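Local coordinates for FeeM (Uncultured bacterium, PDB 2G0B), which probably joins long-chain fatty acyl groups, delivered by an acyl carrier protein, to the amino group of tyrosine to make N-acyl amino acids, at residues R26-A31 / Q99-H104; H135-C140 / A176-E181; P5-R10 / L54-V59; G62-I67 / A121-M126. All blocks are in the same frame, centred on the assembly; numbering follows the deposited sequence.

Interaction 1 of 4, residues R26-A31 / Q99-H104; sequences RTTYEA and QFAMDH. With NLT (N-dodecanoyl-L-tyrosine), chain I.
The water between Tyr29 OH and Phe100 O is held by three groups. It lies 2.8 Å from Tyr29 OH and 2.6 Å from Phe100 O. Its third partner is OL, the acyl carbonyl oxygen of N-dodecanoyl-L-tyrosine. The site belongs to the GNAT-like acyltransferase fold. Here the last turn of helix 15-31, residues 26-31, crosses residues 99-102 of strand 94-102 at nearly a right angle, and the product lies at one end of the crossing. Gln99 has a positive phi of 55°, unusual in a strand, and here the backbone N atoms of Gln99 and Phe100 both bond to the ligand. Gln99 N gives a straight bond, 164° at the hydrogen, to the carboxylate atom O of the product. Phe100 N reaches OL only weakly. This pairing is consistent with the strand break that GNAT enzymes use to hold an acyl carbonyl.

Tyr29 OH also bonds to the other carboxylate atom, O2, at the edge of the Tyr29 ring. The modelled length of that bond is too short to trust at this resolution. The Tyr29 CG sits anti to the carbonyl carbon (chi1 -76°), which sends the ring along the helix flank toward the ligand. Gln99 crosses the ring at about a right angle, with OE1 4.0 Å from Tyr29 CE2. Tyr34 meets the Tyr29 ring edge-to-face, and Asn144 and Ser142 add further bonds to the product.

Away from the ligand, Thr28 carries the contact. Its OG1 makes a weak bond of 3.0 Å to Met102 O, while its methyl CG2 rests 4.1 Å from Ala101 CB.

Interaction 2 of 4, residues H135-C140 / A176-E181; sequences HIDYLC and ALYVPE
Three backbone hydrogen bonds join Asp137 and Leu139 to Leu177 and Val179. They pair two neighbouring strands in the mixed sheet of the GNAT-like fold, where 138-143 is parallel to 94-102 on one side and antiparallel to 170-178 on the other. Leu139 and Leu177 form the hydrogen-bonded pair. Leu139 N gives Leu177 O a straight bond of 3.0 Å, with an angle of 169° at the hydrogen. Leu177 N returns a more bent one to Leu139 O, also 3.0 Å long. The third bond, Val179 N to Asp137 O at 2.9 Å, continues the pairing just before strand 138-143 begins. CA-H...O contacts fill the gaps, such as Tyr138 CA to Leu177 O at 3.4 Å.

The aromatic contact is on the face that also carries Cys140 and Ala176. Tyr138 and Tyr178 are a non-hydrogen-bonded pair. Their rings meet at 44°, with centroids 5.0 Å apart. Tyr178 CD1 lies over one face of the Tyr138 ring, toward its rim. The Tyr178 CG is anti to its backbone N (chi1 -170°), which brings CD1 under Tyr138 CZ at 3.5 Å. Pro180 CD covers a face of the Tyr178 ring.

On the face of Leu139 and Leu177 the contact is aliphatic. Val179, just past the strand, brings CG2 to 3.9 Å from Leu139 CB. Leu177 reaches the bound product from this face.

The polar end of Asp137 turns elsewhere, and its OD2 accepts a bond from Lys93 N. Trp87 stacks on Tyr138. Helix 121-133 covers Leu139 and Val179 through Ala131.

Interaction 3 of 4, residues P5-R10 / L54-V59; sequences PRKVAR and LFNGEV
Arg10 and Phe55 are brought face to face by their first torsions. The Arg10 CG takes the crowded position between backbone N and carbonyl carbon (chi1 70°), and the chain then runs extended to NE. The Phe55 CG is anti to the carbonyl carbon (chi1 -64°), which places the ring under the guanidinium. The guanidinium stacks on one ring face, with planes 20° apart and Arg10 CZ 3.9 Å from the Phe55 ring centroid. The cation-pi contact is off-centre, and Phe55 CE1 sits under the middle of the guanidinium. Arg10 NH2 also forms a salt bridge to Glu17, which probably helps to keep the group flat on the ring.

The backbones form an antiparallel pair. Val8 and Phe55 exchange two bonds, Val8 N to Phe55 O at 2.9 Å and Phe55 N to Val8 O at 2.7 Å. Gly57 N adds a bond of 2.9 Å to Arg6 O. Gly57 is in the type I' turn from Asn56 to Val59, which closes the beta hairpin of strands 49-56 and 59-68. Lys7 and Asn56 lie side by side on the other face. Their ends have separate partners: Lys7 NZ bonds to Tyr61 OH, and Asn56 ND2 to Leu106 O. On that same face Ala9 CB packs 3.9 Å from Leu54 CD1.

Strand 7-11 is the outermost strand at this end of the sheet. Strand 59-68 flanks 49-56 on its other side, and helix 121-133 lies over Ala9 and Leu54.

Interaction 4 of 4, residues G62-I67 / A121-M126; sequences GTISII and ASLFTM. With NLT (N-dodecanoyl-L-tyrosine), chain I.
Ile64 meets Leu123 and Phe124 in the buried core, where helix 121-133 lies on the central sheet of the GNAT-like fold. The helix is the connection in a beta-alpha-beta crossover between the parallel strands 94-102 and 138-143. Its first turns run at 19° to strand 62-67, with the axes 9.0 Å apart.

In the tight part the side chains that meet are all apolar. Ile64 divides its branches between two partners. Its CG2 lies 3.8 Å from Leu123 CD2, and the two side chains slide past each other in opposite directions. The longer branch has CG1 anti to the backbone N (chi1 -161°), which carries CD1 to the edge of the Phe124 ring, 3.7 Å from CE2. Leu123 CD1 rests on the strand backbone, 3.9 Å from Thr63 N. Gly62 has no side chain, and this methyl lies close to it.

The acyl chain of the product completes this packing. Its C8 lies over one face of the Phe124 ring, 3.7 Å from Phe124 CD2. Ile64 CD1 touches the chain at C5, at 3.9 Å. Both residues therefore line the lipid part of the pocket, and Phe100 adds a ring beside Phe124.

The other side of the helix is looser. Ala121 and Thr125 are exposed and do not touch the strand. There Ala121 O accepts both Thr125 N at 3.0 Å and Thr125 OG1 at 2.8 Å, from opposite faces of its carbonyl plane.

How the interactions relate
From the N terminus, the first loop to close is 5-10 onto 54-59, in interaction 3. Before it closes, helix 15-31 has opened interaction 1, which ends on 99-104. Interactions 1 and 3 therefore cross. Interaction 4 opens at 62-67, within that span, and ends at 121-126, beyond it, so it crosses interaction 1 too. Interaction 2 follows in series. None of the four nests in another. Interactions 3 and 2 pair strands toward opposite ends of one sheet. Interactions 1 and 4 dock helices on its middle strands, and both touch the product, as does Leu177 of interaction 2. Ala101 and Thr63 link them by a probable backbone bond, and Ile66 packs against Leu139.

Interaction 1 of 4, residues R26-A31 / Q99-H104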
# COMPACT_ATOMS: atom_id res chain seq x y z
N ARG A 26 -2.39 -3.68 13.02
CA ARG A 26 -3.20 -4.55 13.86
C ARG A 26 -4.42 -3.85 14.43
O ARG A 26 -5.53 -4.38 14.39
CB ARG A 26 -2.36 -5.12 14.98
CG ARG A 26 -3.04 -6.20 15.76
CD ARG A 26 -2.49 -6.37 17.14
NE ARG A 26 -1.77 -7.63 17.28
CZ ARG A 26 -0.82 -7.86 18.18
NH1 ARG A 26 -0.45 -6.89 19.02
NH2 ARG A 26 -0.22 -9.06 18.26
N THR A 27 -4.22 -2.65 14.97
CA THR A 27 -5.29 -1.90 15.63
C THR A 27 -6.32 -1.39 14.61
O THR A 27 -7.53 -1.48 14.84
CB THR A 27 -4.69 -0.75 16.44
OG1 THR A 27 -3.80 -1.29 17.42
CG2 THR A 27 -5.75 -0.06 17.29
N THR A 28 -5.82 -0.90 13.48
CA THR A 28 -6.64 -0.39 12.40
C THR A 28 -7.53 -1.48 11.80
O THR A 28 -8.74 -1.26 11.62
CB THR A 28 -5.72 0.26 11.32
OG1 THR A 28 -5.49 1.62 11.68
CG2 THR A 28 -6.39 0.37 9.95
N TYR A 29 -6.96 -2.66 11.57
CA TYR A 29 -7.68 -3.77 10.95
C TYR A 29 -8.71 -4.39 11.89
O TYR A 29 -9.77 -4.81 11.46
CB TYR A 29 -6.70 -4.85 10.44
CG TYR A 29 -5.98 -4.47 9.14
CD1 TYR A 29 -5.75 -3.13 8.81
CD2 TYR A 29 -5.51 -5.45 8.26
CE1 TYR A 29 -5.10 -2.77 7.65
CE2 TYR A 29 -4.85 -5.10 7.07
CZ TYR A 29 -4.65 -3.75 6.78
OH TYR A 29 -3.99 -3.33 5.63
N GLU A 30 -8.39 -4.40 13.19
CA GLU A 30 -9.31 -4.91 14.21
C GLU A 30 -10.50 -3.98 14.40
O GLU A 30 -11.59 -4.42 14.75
CB GLU A 30 -8.58 -5.10 15.54
CG GLU A 30 -7.89 -6.45 15.70
CD GLU A 30 -7.05 -6.56 16.97
OE1 GLU A 30 -7.10 -5.63 17.83
OE2 GLU A 30 -6.33 -7.57 17.13
N ALA A 31 -10.27 -2.68 14.18
CA ALA A 31 -11.32 -1.68 14.32
C ALA A 31 -12.28 -1.71 13.14
O ALA A 31 -13.48 -1.45 13.30
CB ALA A 31 -10.71 -0.30 14.49
N GLN A 99 -0.25 -3.41 3.42
CA GLN A 99 -0.23 -3.01 4.85
C GLN A 99 -0.26 -1.49 5.08
O GLN A 99 0.46 -0.95 5.93
CB GLN A 99 0.94 -3.66 5.62
CG GLN A 99 0.94 -5.19 5.63
CD GLN A 99 0.11 -5.80 6.76
OE1 GLN A 99 -1.06 -6.13 6.58
NE2 GLN A 99 0.74 -5.99 7.92
N PHE A 100 -1.09 -0.81 4.30
CA PHE A 100 -1.32 0.61 4.47
C PHE A 100 -2.29 0.83 5.62
O PHE A 100 -3.40 0.28 5.63
CB PHE A 100 -1.87 1.21 3.17
CG PHE A 100 -2.35 2.63 3.30
CD1 PHE A 100 -1.56 3.59 3.90
CD2 PHE A 100 -3.58 3.00 2.81
CE1 PHE A 100 -2.00 4.88 4.01
CE2 PHE A 100 -4.03 4.29 2.92
CZ PHE A 100 -3.23 5.23 3.52
N ALA A 101 -1.86 1.60 6.61
CA ALA A 101 -2.66 1.86 7.80
C ALA A 101 -2.28 3.17 8.43
O ALA A 101 -1.11 3.55 8.40
CB ALA A 101 -2.50 0.72 8.82
N MET A 102 -3.28 3.88 8.94
CA MET A 102 -3.08 5.13 9.67
C MET A 102 -3.84 5.01 10.97
O MET A 102 -4.93 4.45 11.00
CB MET A 102 -3.64 6.33 8.89
CG MET A 102 -3.22 6.42 7.42
SD MET A 102 -1.93 7.60 7.18
CE MET A 102 -2.75 9.14 7.53
N ASP A 103 -3.27 5.53 12.05
CA ASP A 103 -3.96 5.57 13.34
C ASP A 103 -4.63 6.94 13.52
O ASP A 103 -3.94 7.95 13.74
CB ASP A 103 -2.97 5.29 14.48
CG ASP A 103 -3.66 5.13 15.85
OD1 ASP A 103 -4.91 5.11 15.92
OD2 ASP A 103 -3.01 5.00 16.91
N HIS A 104 -5.97 6.95 13.46
CA HIS A 104 -6.75 8.20 13.50
C HIS A 104 -6.66 8.96 14.84
O HIS A 104 -6.95 10.16 14.90
CB HIS A 104 -8.22 7.94 13.10
CG HIS A 104 -9.10 7.53 14.25
ND1 HIS A 104 -9.30 6.21 14.61
CD2 HIS A 104 -9.83 8.27 15.13
CE1 HIS A 104 -10.10 6.16 15.65
NE2 HIS A 104 -10.44 7.39 15.99
N NLT I . -4.76 -3.45 1.30
C1 NLT I . -4.21 -2.23 1.41
OL NLT I . -3.64 -1.83 2.43
C2 NLT I . -4.34 -1.33 0.20
C3 NLT I . -3.04 -0.59 -0.14
C4 NLT I . -3.31 0.68 -0.96
C5 NLT I . -2.01 1.44 -1.27
C6 NLT I . -2.18 2.49 -2.37
C7 NLT I . -0.83 2.96 -2.91
C8 NLT I . -0.96 4.30 -3.63
C9 NLT I . 0.36 4.78 -4.25
C10 NLT I . 0.07 5.40 -5.61
C11 NLT I . 1.31 5.82 -6.40
C12 NLT I . 0.90 6.68 -7.59
CA NLT I . -4.84 -4.43 2.38
CB NLT I . -5.57 -5.68 1.90
CG NLT I . -7.07 -5.56 2.09
CD2 NLT I . -7.60 -5.36 3.35
CE2 NLT I . -8.97 -5.25 3.51
CZ NLT I . -9.81 -5.35 2.42
CE1 NLT I . -9.27 -5.55 1.15
CD1 NLT I . -7.90 -5.65 0.98
OH NLT I . -11.12 -5.25 2.58
C NLT I . -3.49 -4.87 2.87
O NLT I . -2.58 -5.00 2.02
O2 NLT I . -3.32 -5.11 4.09
O HOH W 1 -5.22 -1.13 4.45

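Interaction 2 of 4, residues H135-C140 / A176-E181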
# COMPACT_ATOMS: atom_id res chain seq x y z
N HIS A 135 12.55 0.64 -11.09
CA HIS A 135 12.11 0.39 -12.47
C HIS A 135 10.97 -0.61 -12.54
O HIS A 135 10.94 -1.47 -13.41
CB HIS A 135 13.28 -0.03 -13.37
CG HIS A 135 14.42 0.94 -13.37
ND1 HIS A 135 14.25 2.30 -13.56
CD2 HIS A 135 15.75 0.75 -13.21
CE1 HIS A 135 15.42 2.90 -13.51
NE2 HIS A 135 16.35 1.98 -13.31
N ILE A 136 10.04 -0.49 -11.59
CA ILE A 136 8.86 -1.33 -11.52
C ILE A 136 7.92 -0.99 -12.68
O ILE A 136 7.76 0.18 -13.04
CB ILE A 136 8.15 -1.13 -10.14
CG1 ILE A 136 8.91 -1.87 -9.04
CG2 ILE A 136 6.69 -1.60 -10.18
CD1 ILE A 136 8.65 -1.34 -7.65
N ASP A 137 7.35 -2.02 -13.30
CA ASP A 137 6.38 -1.81 -14.38
C ASP A 137 4.95 -1.60 -13.84
O ASP A 137 4.34 -0.55 -14.09
CB ASP A 137 6.40 -2.99 -15.36
CG ASP A 137 7.68 -3.04 -16.17
OD1 ASP A 137 8.04 -2.02 -16.79
OD2 ASP A 137 8.40 -4.06 -16.23
N TYR A 138 4.43 -2.58 -13.11
CA TYR A 138 3.08 -2.49 -12.57
C TYR A 138 3.02 -2.49 -11.05
O TYR A 138 3.55 -3.39 -10.39
CB TYR A 138 2.19 -3.59 -13.14
CG TYR A 138 1.80 -3.35 -14.57
CD1 TYR A 138 2.46 -3.98 -15.62
CD2 TYR A 138 0.76 -2.48 -14.88
CE1 TYR A 138 2.10 -3.74 -16.94
CE2 TYR A 138 0.39 -2.24 -16.19
CZ TYR A 138 1.05 -2.87 -17.21
OH TYR A 138 0.67 -2.63 -18.51
N LEU A 139 2.39 -1.45 -10.50
CA LEU A 139 2.17 -1.34 -9.07
C LEU A 139 0.76 -1.84 -8.76
O LEU A 139 -0.21 -1.23 -9.13
CB LEU A 139 2.30 0.12 -8.66
CG LEU A 139 2.98 0.48 -7.35
CD1 LEU A 139 4.17 -0.40 -7.08
CD2 LEU A 139 3.41 1.92 -7.41
N CYS A 140 0.67 -2.97 -8.07
CA CYS A 140 -0.62 -3.61 -7.81
C CYS A 140 -1.18 -3.35 -6.39
O CYS A 140 -0.42 -3.22 -5.43
CB CYS A 140 -0.52 -5.10 -8.06
SG CYS A 140 0.25 -5.55 -9.62
N ALA A 176 -4.25 -1.98 -10.65
CA ALA A 176 -2.84 -1.85 -10.98
C ALA A 176 -2.59 -0.56 -11.72
O ALA A 176 -3.51 -0.00 -12.33
CB ALA A 176 -2.38 -3.02 -11.80
N LEU A 177 -1.35 -0.06 -11.65
CA LEU A 177 -0.95 1.15 -12.36
C LEU A 177 0.37 0.95 -13.11
O LEU A 177 1.35 0.44 -12.54
CB LEU A 177 -0.85 2.34 -11.39
CG LEU A 177 -0.02 3.56 -11.81
CD1 LEU A 177 -0.78 4.42 -12.81
CD2 LEU A 177 0.38 4.37 -10.61
N TYR A 178 0.39 1.33 -14.39
CA TYR A 178 1.62 1.29 -15.17
C TYR A 178 2.51 2.48 -14.83
O TYR A 178 2.29 3.59 -15.33
CB TYR A 178 1.32 1.25 -16.67
CG TYR A 178 2.53 0.96 -17.52
CD1 TYR A 178 3.31 -0.18 -17.29
CD2 TYR A 178 2.92 1.82 -18.53
CE1 TYR A 178 4.43 -0.45 -18.06
CE2 TYR A 178 4.04 1.56 -19.31
CZ TYR A 178 4.79 0.42 -19.07
OH TYR A 178 5.91 0.15 -19.84
N VAL A 179 3.51 2.24 -14.00
CA VAL A 179 4.38 3.31 -13.47
C VAL A 179 5.17 4.15 -14.53
O VAL A 179 5.16 5.38 -14.45
CB VAL A 179 5.30 2.80 -12.30
CG1 VAL A 179 6.14 3.93 -11.73
CG2 VAL A 179 4.46 2.17 -11.21
N PRO A 180 5.81 3.51 -15.53
CA PRO A 180 6.55 4.24 -16.57
C PRO A 180 5.79 5.37 -17.28
O PRO A 180 6.43 6.27 -17.80
CB PRO A 180 6.93 3.15 -17.55
CG PRO A 180 7.09 1.98 -16.71
CD PRO A 180 5.98 2.05 -15.70
N GLU A 181 4.46 5.30 -17.34
CA GLU A 181 3.67 6.46 -17.78
C GLU A 181 2.45 6.68 -16.89
O GLU A 181 1.31 6.69 -17.35
CB GLU A 181 3.27 6.38 -19.28
CG GLU A 181 3.64 5.10 -20.02
CD GLU A 181 2.50 4.56 -20.88
OE1 GLU A 181 2.73 4.29 -22.09
OE2 GLU A 181 1.36 4.41 -20.36

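Interaction 3 of 4, residues P5-R10 / L54-V59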
# COMPACT_ATOMS: atom_id res chain seq x y z
N PRO A 5 2.47 21.91 12.76
CA PRO A 5 2.67 20.51 12.39
C PRO A 5 4.10 20.15 12.07
O PRO A 5 4.88 21.01 11.69
CB PRO A 5 1.82 20.35 11.13
CG PRO A 5 1.07 21.60 10.99
CD PRO A 5 1.88 22.66 11.64
N ARG A 6 4.42 18.87 12.19
CA ARG A 6 5.73 18.35 11.83
C ARG A 6 5.59 16.89 11.42
O ARG A 6 5.66 16.00 12.26
CB ARG A 6 6.70 18.49 13.00
CG ARG A 6 8.13 18.05 12.70
CD ARG A 6 9.11 18.40 13.79
NE ARG A 6 10.48 18.04 13.43
CZ ARG A 6 11.54 18.84 13.62
NH1 ARG A 6 11.39 20.05 14.16
NH2 ARG A 6 12.76 18.42 13.27
N LYS A 7 5.37 16.66 10.13
CA LYS A 7 5.16 15.30 9.61
C LYS A 7 6.41 14.77 8.92
O LYS A 7 6.92 15.39 7.99
CB LYS A 7 3.95 15.24 8.66
CG LYS A 7 2.77 16.12 9.04
CD LYS A 7 1.96 15.50 10.16
CE LYS A 7 0.53 15.97 10.12
NZ LYS A 7 -0.39 14.92 10.63
N VAL A 8 6.90 13.61 9.37
CA VAL A 8 8.08 12.99 8.76
C VAL A 8 7.75 11.64 8.13
O VAL A 8 7.26 10.75 8.80
CB VAL A 8 9.24 12.79 9.79
CG1 VAL A 8 10.51 12.32 9.09
CG2 VAL A 8 9.51 14.07 10.57
N ALA A 9 8.04 11.50 6.84
CA ALA A 9 7.90 10.22 6.15
C ALA A 9 9.27 9.64 5.80
O ALA A 9 10.07 10.29 5.11
CB ALA A 9 7.05 10.37 4.92
N ARG A 10 9.55 8.42 6.27
CA ARG A 10 10.84 7.76 6.01
C ARG A 10 10.77 6.22 5.97
O ARG A 10 9.75 5.63 6.33
CB ARG A 10 11.88 8.22 7.04
CG ARG A 10 11.63 7.71 8.42
CD ARG A 10 12.75 7.98 9.36
NE ARG A 10 12.54 7.28 10.62
CZ ARG A 10 12.25 7.87 11.77
NH1 ARG A 10 12.12 9.20 11.83
NH2 ARG A 10 12.08 7.15 12.85
N LEU A 54 5.17 7.08 8.83
CA LEU A 54 4.77 8.46 8.88
C LEU A 54 4.71 8.87 10.32
O LEU A 54 3.98 8.28 11.12
CB LEU A 54 3.40 8.62 8.23
CG LEU A 54 2.91 10.03 7.90
CD1 LEU A 54 3.95 10.85 7.17
CD2 LEU A 54 1.64 9.95 7.08
N PHE A 55 5.47 9.92 10.65
CA PHE A 55 5.66 10.35 12.03
C PHE A 55 5.08 11.72 12.31
O PHE A 55 5.36 12.69 11.59
CB PHE A 55 7.15 10.37 12.38
CG PHE A 55 7.79 9.03 12.34
CD1 PHE A 55 8.33 8.54 11.16
CD2 PHE A 55 7.90 8.26 13.49
CE1 PHE A 55 8.91 7.32 11.13
CE2 PHE A 55 8.49 7.04 13.46
CZ PHE A 55 9.00 6.57 12.28
N ASN A 56 4.28 11.81 13.37
CA ASN A 56 3.84 13.09 13.88
C ASN A 56 4.79 13.51 14.97
O ASN A 56 4.63 13.10 16.12
CB ASN A 56 2.43 12.98 14.46
CG ASN A 56 1.64 14.24 14.29
OD1 ASN A 56 2.20 15.34 14.22
ND2 ASN A 56 0.31 14.10 14.21
N GLY A 57 5.80 14.29 14.59
CA GLY A 57 6.80 14.76 15.51
C GLY A 57 7.43 13.62 16.27
O GLY A 57 7.47 13.64 17.51
N GLU A 58 7.84 12.60 15.53
CA GLU A 58 8.55 11.41 16.06
C GLU A 58 7.72 10.24 16.62
O GLU A 58 8.27 9.19 16.88
CB GLU A 58 9.67 11.80 17.03
CG GLU A 58 11.00 12.02 16.35
CD GLU A 58 11.91 12.88 17.18
OE1 GLU A 58 11.39 13.63 18.03
OE2 GLU A 58 13.14 12.80 16.99
N VAL A 59 6.41 10.43 16.82
CA VAL A 59 5.56 9.27 17.07
C VAL A 59 4.95 8.79 15.78
O VAL A 59 4.51 9.58 14.96
CB VAL A 59 4.49 9.45 18.22
CG1 VAL A 59 4.96 10.43 19.25
CG2 VAL A 59 3.15 9.84 17.68

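Interaction 4 of 4, residues G62-I67 / A121-M126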
# COMPACT_ATOMS: atom_id res chain seq x y z
N GLY A 62 1.36 6.34 10.93
CA GLY A 62 0.94 5.75 9.68
C GLY A 62 2.04 4.97 9.03
O GLY A 62 3.21 5.28 9.20
N THR A 63 1.67 3.96 8.27
CA THR A 63 2.65 3.09 7.64
C THR A 63 2.15 2.53 6.32
O THR A 63 0.95 2.41 6.10
CB THR A 63 3.05 1.95 8.59
OG1 THR A 63 3.85 0.99 7.89
CG2 THR A 63 1.85 1.13 9.04
N ILE A 64 3.09 2.22 5.43
CA ILE A 64 2.79 1.56 4.16
C ILE A 64 4.00 0.73 3.74
O ILE A 64 5.14 1.13 3.96
CB ILE A 64 2.38 2.61 3.04
CG1 ILE A 64 1.65 1.92 1.89
CG2 ILE A 64 3.59 3.39 2.52
CD1 ILE A 64 0.78 2.85 1.07
N SER A 65 3.75 -0.45 3.19
CA SER A 65 4.84 -1.28 2.70
C SER A 65 4.68 -1.64 1.23
O SER A 65 3.62 -1.46 0.64
CB SER A 65 4.98 -2.56 3.54
OG SER A 65 5.07 -2.27 4.92
N ILE A 66 5.76 -2.13 0.64
CA ILE A 66 5.75 -2.57 -0.74
C ILE A 66 6.54 -3.89 -0.86
O ILE A 66 7.64 -4.00 -0.33
CB ILE A 66 6.33 -1.46 -1.68
CG1 ILE A 66 6.68 -2.03 -3.05
CG2 ILE A 66 7.53 -0.77 -1.06
CD1 ILE A 66 6.45 -1.05 -4.18
N ILE A 67 5.93 -4.89 -1.49
CA ILE A 67 6.58 -6.19 -1.66
C ILE A 67 6.91 -6.44 -3.12
O ILE A 67 6.04 -6.40 -3.98
CB ILE A 67 5.68 -7.32 -1.13
CG1 ILE A 67 5.14 -6.95 0.25
CG2 ILE A 67 6.45 -8.66 -1.10
CD1 ILE A 67 4.12 -7.92 0.78
N ALA A 121 -0.40 11.31 1.62
CA ALA A 121 0.23 11.75 0.38
C ALA A 121 1.76 11.58 0.38
O ALA A 121 2.34 11.17 -0.62
CB ALA A 121 -0.15 13.19 0.09
N SER A 122 2.40 11.88 1.51
CA SER A 122 3.86 11.78 1.59
C SER A 122 4.31 10.33 1.63
O SER A 122 5.38 10.01 1.12
CB SER A 122 4.42 12.55 2.78
OG SER A 122 4.10 11.90 3.99
N LEU A 123 3.49 9.45 2.19
CA LEU A 123 3.75 8.01 2.14
C LEU A 123 3.65 7.49 0.70
O LEU A 123 4.43 6.65 0.28
CB LEU A 123 2.77 7.24 3.03
CG LEU A 123 3.07 7.10 4.52
CD1 LEU A 123 1.92 6.40 5.22
CD2 LEU A 123 4.36 6.37 4.77
N PHE A 124 2.67 8.02 -0.06
CA PHE A 124 2.46 7.62 -1.45
C PHE A 124 3.60 8.08 -2.35
O PHE A 124 4.03 7.34 -3.23
CB PHE A 124 1.14 8.16 -1.99
CG PHE A 124 -0.08 7.53 -1.37
CD1 PHE A 124 -1.32 8.16 -1.47
CD2 PHE A 124 -0.01 6.31 -0.71
CE1 PHE A 124 -2.46 7.60 -0.91
CE2 PHE A 124 -1.15 5.74 -0.15
CZ PHE A 124 -2.37 6.38 -0.25
N THR A 125 4.08 9.31 -2.13
CA THR A 125 5.22 9.83 -2.89
C THR A 125 6.44 8.93 -2.73
O THR A 125 7.19 8.68 -3.69
CB THR A 125 5.60 11.26 -2.47
OG1 THR A 125 4.42 12.04 -2.25
CG2 THR A 125 6.24 11.94 -3.60
N MET A 126 6.63 8.45 -1.51
CA MET A 126 7.72 7.54 -1.21
C MET A 126 7.57 6.21 -1.96
O MET A 126 8.55 5.69 -2.47
CB MET A 126 7.84 7.33 0.30
CG MET A 126 8.42 8.55 1.02
SD MET A 126 9.02 8.17 2.63
CE MET A 126 10.70 7.97 2.30
N NLT I . -4.76 -3.45 1.30
C1 NLT I . -4.21 -2.23 1.41
OL NLT I . -3.64 -1.83 2.43
C2 NLT I . -4.34 -1.33 0.20
C3 NLT I . -3.04 -0.59 -0.14
C4 NLT I . -3.31 0.68 -0.96
C5 NLT I . -2.01 1.44 -1.27
C6 NLT I . -2.18 2.49 -2.37
C7 NLT I . -0.83 2.96 -2.91
C8 NLT I . -0.96 4.30 -3.63
C9 NLT I . 0.36 4.78 -4.25
C10 NLT I . 0.07 5.40 -5.61
C11 NLT I . 1.31 5.82 -6.40
C12 NLT I . 0.90 6.68 -7.59
CA NLT I . -4.84 -4.43 2.38
CB NLT I . -5.57 -5.68 1.90
CG NLT I . -7.07 -5.56 2.09
CD2 NLT I . -7.60 -5.36 3.35
CE2 NLT I . -8.97 -5.25 3.51
CZ NLT I . -9.81 -5.35 2.42
CE1 NLT I . -9.27 -5.55 1.15
CD1 NLT I . -7.90 -5.65 0.98
OH NLT I . -11.12 -5.25 2.58
C NLT I . -3.49 -4.87 2.87
O NLT I . -2.58 -5.00 2.02
O2 NLT I . -3.32 -5.11 4.09